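Local coordinates for methionine-binding protein (Coxiella burnetii, PDB 3TQW) that binds methionine and probably delivers it to an ABC transporter as its periplasmic substrate-binding lipoprotein, at residues 96-109 and 147-159. Residues are numbered along the deposited sequence; the frame is centred on the assembly and turned at random.
Sequences LTQLKTGAKIAVPS and KKLKIVELDAAQL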
loop_
_atom_site.group_PDB
_atom_site.type_symbol
_atom_site.label_atom_id
_atom_site.label_comp_id
_atom_site.label_asym_id
_atom_site.label_seq_id
_atom_site.Cartn_x
_atom_site.Cartn_y
_atom_site.Cartn_z
ATOM N N LEU A 96 -5.786 -2.057 -22.377
ATOM C CA LEU A 96 -6.451 -3.187 -21.739
ATOM C C LEU A 96 -7.204 -4.073 -22.729
ATOM O O LEU A 96 -7.322 -5.281 -22.519
ATOM C CB LEU A 96 -7.382 -2.707 -20.624
ATOM C CG LEU A 96 -6.689 -2.159 -19.372
ATOM C CD1 LEU A 96 -7.711 -1.581 -18.402
ATOM C CD2 LEU A 96 -5.854 -3.247 -18.698
ATOM N N THR A 97 -7.708 -3.480 -23.808
ATOM C CA THR A 97 -8.439 -4.252 -24.813
ATOM C C THR A 97 -7.558 -5.291 -25.509
ATOM O O THR A 97 -8.064 -6.253 -26.085
ATOM C CB THR A 97 -9.119 -3.346 -25.869
ATOM O OG1 THR A 97 -8.153 -2.457 -26.446
ATOM C CG2 THR A 97 -10.234 -2.532 -25.234
ATOM N N GLN A 98 -6.244 -5.103 -25.445
ATOM C CA GLN A 98 -5.309 -6.028 -26.086
ATOM C C GLN A 98 -5.246 -7.407 -25.419
ATOM O O GLN A 98 -4.678 -8.344 -25.983
ATOM C CB GLN A 98 -3.903 -5.424 -26.142
ATOM C CG GLN A 98 -3.804 -4.124 -26.928
ATOM C CD GLN A 98 -2.381 -3.604 -27.012
ATOM O OE1 GLN A 98 -1.738 -3.349 -25.994
ATOM N NE2 GLN A 98 -1.878 -3.454 -28.232
ATOM N N LEU A 99 -5.811 -7.534 -24.221
ATOM C CA LEU A 99 -5.769 -8.808 -23.505
ATOM C C LEU A 99 -6.391 -9.930 -24.323
ATOM O O LEU A 99 -7.511 -9.803 -24.807
ATOM C CB LEU A 99 -6.477 -8.706 -22.154
ATOM C CG LEU A 99 -5.684 -8.037 -21.033
ATOM C CD1 LEU A 99 -6.556 -7.852 -19.810
ATOM C CD2 LEU A 99 -4.438 -8.853 -20.704
ATOM N N LYS A 100 -5.660 -11.027 -24.471
ATOM C CA LYS A 100 -6.182 -12.197 -25.162
ATOM C C LYS A 100 -6.974 -13.072 -24.200
ATOM O O LYS A 100 -6.866 -12.936 -22.976
ATOM C CB LYS A 100 -5.040 -13.009 -25.777
ATOM C CG LYS A 100 -4.211 -12.243 -26.798
ATOM C CD LYS A 100 -2.927 -12.988 -27.138
ATOM C CE LYS A 100 -2.051 -12.186 -28.090
ATOM N NZ LYS A 100 -0.699 -12.795 -28.246
ATOM N N THR A 101 -7.772 -13.971 -24.762
ATOM C CA THR A 101 -8.506 -14.941 -23.967
ATOM C C THR A 101 -7.530 -15.797 -23.175
ATOM O O THR A 101 -6.537 -16.283 -23.717
ATOM C CB THR A 101 -9.365 -15.844 -24.867
ATOM O OG1 THR A 101 -10.282 -15.031 -25.608
ATOM C CG2 THR A 101 -10.143 -16.854 -24.036
ATOM N N GLY A 102 -7.803 -15.966 -21.887
ATOM C CA GLY A 102 -6.959 -16.781 -21.032
ATOM C C GLY A 102 -5.671 -16.106 -20.591
ATOM O O GLY A 102 -4.751 -16.768 -20.113
ATOM N N ALA A 103 -5.598 -14.790 -20.757
ATOM C CA ALA A 103 -4.424 -14.035 -20.335
ATOM C C ALA A 103 -4.241 -14.163 -18.826
ATOM O O ALA A 103 -5.217 -14.326 -18.098
ATOM C CB ALA A 103 -4.564 -12.579 -20.731
ATOM N N LYS A 104 -2.993 -14.095 -18.366
ATOM C CA LYS A 104 -2.679 -14.189 -16.939
ATOM C C LYS A 104 -2.587 -12.813 -16.298
ATOM O O LYS A 104 -1.866 -11.942 -16.782
ATOM C CB LYS A 104 -1.351 -14.908 -16.722
ATOM C CG LYS A 104 -1.282 -16.297 -17.328
ATOM C CD LYS A 104 0.074 -16.938 -17.073
ATOM C CE LYS A 104 0.052 -18.415 -17.438
ATOM N NZ LYS A 104 1.370 -19.062 -17.207
ATOM N N ILE A 105 -3.313 -12.632 -15.200
ATOM C CA ILE A 105 -3.298 -11.387 -14.456
ATOM C C ILE A 105 -2.797 -11.665 -13.044
ATOM O O ILE A 105 -3.401 -12.454 -12.317
ATOM C CB ILE A 105 -4.714 -10.791 -14.330
ATOM C CG1 ILE A 105 -5.447 -10.810 -15.674
ATOM C CG2 ILE A 105 -4.640 -9.380 -13.769
ATOM C CD1 ILE A 105 -4.941 -9.796 -16.655
ATOM N N ALA A 106 -1.700 -11.025 -12.657
ATOM C CA ALA A 106 -1.147 -11.225 -11.320
ATOM C C ALA A 106 -1.728 -10.216 -10.340
ATOM O O ALA A 106 -1.896 -9.046 -10.676
ATOM C CB ALA A 106 0.370 -11.136 -11.346
ATOM N N VAL A 107 -2.047 -10.685 -9.136
ATOM C CA VAL A 107 -2.556 -9.831 -8.065
ATOM C C VAL A 107 -1.855 -10.215 -6.759
ATOM O O VAL A 107 -1.341 -11.329 -6.642
ATOM C CB VAL A 107 -4.070 -10.013 -7.878
ATOM C CG1 VAL A 107 -4.818 -9.658 -9.162
ATOM C CG2 VAL A 107 -4.382 -11.457 -7.466
ATOM N N PRO A 108 -1.819 -9.297 -5.779
ATOM C CA PRO A 108 -1.258 -9.627 -4.458
ATOM C C PRO A 108 -2.021 -10.790 -3.832
ATOM O O PRO A 108 -3.203 -10.952 -4.135
ATOM C CB PRO A 108 -1.490 -8.351 -3.641
ATOM C CG PRO A 108 -1.631 -7.256 -4.665
ATOM C CD PRO A 108 -2.316 -7.910 -5.838
ATOM N N SER A 109 -1.358 -11.573 -2.977
ATOM C CA SER A 109 -1.948 -12.787 -2.405
ATOM C C SER A 109 -2.465 -12.612 -0.973
ATOM O O SER A 109 -3.162 -13.473 -0.462
ATOM C CB SER A 109 -0.930 -13.926 -2.433
ATOM O OG SER A 109 0.193 -13.602 -1.620
ATOM N N LYS A 147 -13.251 -12.933 -20.897
ATOM C CA LYS A 147 -12.045 -13.409 -21.567
ATOM C C LYS A 147 -11.388 -14.563 -20.827
ATOM O O LYS A 147 -10.280 -14.969 -21.171
ATOM C CB LYS A 147 -11.039 -12.277 -21.775
ATOM C CG LYS A 147 -11.485 -11.233 -22.780
ATOM C CD LYS A 147 -10.336 -10.306 -23.151
ATOM C CE LYS A 147 -10.782 -9.243 -24.143
ATOM N NZ LYS A 147 -9.661 -8.341 -24.536
ATOM N N LYS A 148 -12.075 -15.093 -19.821
ATOM C CA LYS A 148 -11.567 -16.239 -19.074
ATOM C C LYS A 148 -10.142 -15.978 -18.599
ATOM O O LYS A 148 -9.251 -16.817 -18.736
ATOM C CB LYS A 148 -11.650 -17.505 -19.927
ATOM C CG LYS A 148 -13.068 -17.767 -20.451
ATOM C CD LYS A 148 -13.129 -18.928 -21.426
ATOM C CE LYS A 148 -14.561 -19.152 -21.898
ATOM N NZ LYS A 148 -14.669 -20.289 -22.854
ATOM N N LEU A 149 -9.937 -14.792 -18.045
ATOM C CA LEU A 149 -8.623 -14.390 -17.571
ATOM C C LEU A 149 -8.195 -15.277 -16.409
ATOM O O LEU A 149 -9.016 -15.682 -15.592
ATOM C CB LEU A 149 -8.648 -12.917 -17.161
ATOM C CG LEU A 149 -8.987 -11.943 -18.295
ATOM C CD1 LEU A 149 -9.237 -10.538 -17.768
ATOM C CD2 LEU A 149 -7.881 -11.927 -19.336
ATOM N N LYS A 150 -6.908 -15.595 -16.350
ATOM C CA LYS A 150 -6.384 -16.430 -15.282
ATOM C C LYS A 150 -5.734 -15.573 -14.196
ATOM O O LYS A 150 -4.794 -14.825 -14.463
ATOM C CB LYS A 150 -5.381 -17.434 -15.848
ATOM C CG LYS A 150 -5.952 -18.264 -16.991
ATOM C CD LYS A 150 -4.933 -19.246 -17.539
ATOM C CE LYS A 150 -5.516 -20.052 -18.690
ATOM N NZ LYS A 150 -4.554 -21.072 -19.188
ATOM N N ILE A 151 -6.243 -15.687 -12.974
ATOM C CA ILE A 151 -5.730 -14.902 -11.854
ATOM C C ILE A 151 -4.562 -15.610 -11.176
ATOM O O ILE A 151 -4.692 -16.741 -10.715
ATOM C CB ILE A 151 -6.829 -14.620 -10.818
ATOM C CG1 ILE A 151 -8.027 -13.946 -11.485
ATOM C CG2 ILE A 151 -6.293 -13.741 -9.697
ATOM C CD1 ILE A 151 -7.680 -12.625 -12.165
ATOM N N VAL A 152 -3.424 -14.931 -11.123
ATOM C CA VAL A 152 -2.219 -15.460 -10.498
ATOM C C VAL A 152 -1.954 -14.716 -9.190
ATOM O O VAL A 152 -1.753 -13.507 -9.193
ATOM C CB VAL A 152 -1.006 -15.288 -11.430
ATOM C CG1 VAL A 152 0.263 -15.798 -10.766
ATOM C CG2 VAL A 152 -1.249 -16.010 -12.745
ATOM N N GLU A 153 -1.953 -15.442 -8.077
ATOM C CA GLU A 153 -1.785 -14.824 -6.769
ATOM C C GLU A 153 -0.332 -14.880 -6.279
ATOM O O GLU A 153 0.190 -15.949 -5.969
ATOM C CB GLU A 153 -2.765 -15.456 -5.775
ATOM C CG GLU A 153 -4.233 -15.320 -6.242
ATOM C CD GLU A 153 -5.139 -16.430 -5.735
ATOM O OE1 GLU A 153 -5.966 -16.161 -4.838
ATOM O OE2 GLU A 153 -5.036 -17.571 -6.246
ATOM N N LEU A 154 0.315 -13.714 -6.231
ATOM C CA LEU A 154 1.710 -13.602 -5.806
ATOM C C LEU A 154 1.865 -12.695 -4.594
ATOM O O LEU A 154 1.087 -11.760 -4.400
ATOM C CB LEU A 154 2.571 -13.037 -6.941
ATOM C CG LEU A 154 2.463 -13.767 -8.285
ATOM C CD1 LEU A 154 3.238 -13.020 -9.363
ATOM C CD2 LEU A 154 2.961 -15.192 -8.159
ATOM N N ASP A 155 2.888 -12.960 -3.790
ATOM C CA ASP A 155 3.245 -12.046 -2.715
ATOM C C ASP A 155 3.528 -10.660 -3.298
ATOM O O ASP A 155 4.152 -10.535 -4.355
ATOM C CB ASP A 155 4.470 -12.558 -1.958
ATOM C CG ASP A 155 4.926 -11.598 -0.887
ATOM O OD1 ASP A 155 4.311 -11.597 0.199
ATOM O OD2 ASP A 155 5.878 -10.827 -1.140
ATOM N N ALA A 156 3.066 -9.623 -2.607
ATOM C CA ALA A 156 3.151 -8.251 -3.110
ATOM C C ALA A 156 4.551 -7.845 -3.574
ATOM O O ALA A 156 4.698 -7.087 -4.534
ATOM C CB ALA A 156 2.645 -7.269 -2.055
ATOM N N ALA A 157 5.573 -8.335 -2.880
ATOM C CA ALA A 157 6.954 -7.958 -3.177
ATOM C C ALA A 157 7.512 -8.689 -4.396
ATOM O O ALA A 157 8.640 -8.426 -4.817
ATOM C CB ALA A 157 7.853 -8.199 -1.957
ATOM N N GLN A 158 6.725 -9.605 -4.954
ATOM C CA GLN A 158 7.140 -10.387 -6.118
ATOM C C GLN A 158 6.493 -9.880 -7.409
ATOM O O GLN A 158 6.938 -10.213 -8.506
ATOM C CB GLN A 158 6.810 -11.884 -5.919
ATOM C CG GLN A 158 7.147 -12.757 -7.143
ATOM C CD GLN A 158 6.798 -14.246 -6.994
ATOM O OE1 GLN A 158 6.589 -14.756 -5.890
ATOM N NE2 GLN A 158 6.745 -14.947 -8.123
ATOM N N LEU A 159 5.446 -9.072 -7.277
ATOM C CA LEU A 159 4.636 -8.687 -8.432
ATOM C C LEU A 159 5.422 -7.914 -9.492
ATOM O O LEU A 159 5.209 -8.099 -10.691
ATOM C CB LEU A 159 3.393 -7.904 -7.995
ATOM C CG LEU A 159 2.315 -8.735 -7.294
ATOM C CD1 LEU A 159 1.444 -7.865 -6.410
ATOM C CD2 LEU A 159 1.466 -9.503 -8.320
HETATM O O HOH W 1 -9.635 -6.904 -22.137
HETATM O O HOH W 2 1.358 -12.423 0.743
#
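K147 lays the end of its side chain against the carbonyl of L99, just ahead of the K100-A103 turn. CG lies anti to its own carbonyl carbon (chi1 -69°) and the chain runs extended from there. CB and CG only carry the chain across; contact begins at CD, 3.3 Å from L99 O, CE stays beside that oxygen, and NZ closes on L99 O at 2.6 Å, in the carbonyl plane and on a lone pair. A water accepts from the same NZ and donates to L96 O. At the root of this lysine, G102 N, in the type II turn, donates to K147 O at 2.8 Å.

Beyond the turn, strands 104-108 and 150-154 pair in parallel: K150 N bonds A103 O, I105 N bonds K150 O, V152 N bonds I105 O (2.7 Å, N-H...O 177°), V107 N bonds V152 O and L154 N bonds V107 O. On one face, V107 CG2 meets I151 CG2 at 3.7 Å, and V107 and I105 pack on helix 111-123. On the other, L159 CD2 touches A106 CB (3.6 Å). At the strand end L159 and P108 cross at about a right angle, CD1 of L159 against CG of P108 (3.6 Å).

Strand 150-154 is the edge of this five-stranded sheet, and P108 ends the neighbouring strand near the bound methionine. The ladder thus ties the sheet edge to a strand leading to the pocket, while the L99 carbonyl and a water shared with L96 O grip the K147 ammonium, linking 147-159 to the segment ahead of that strand.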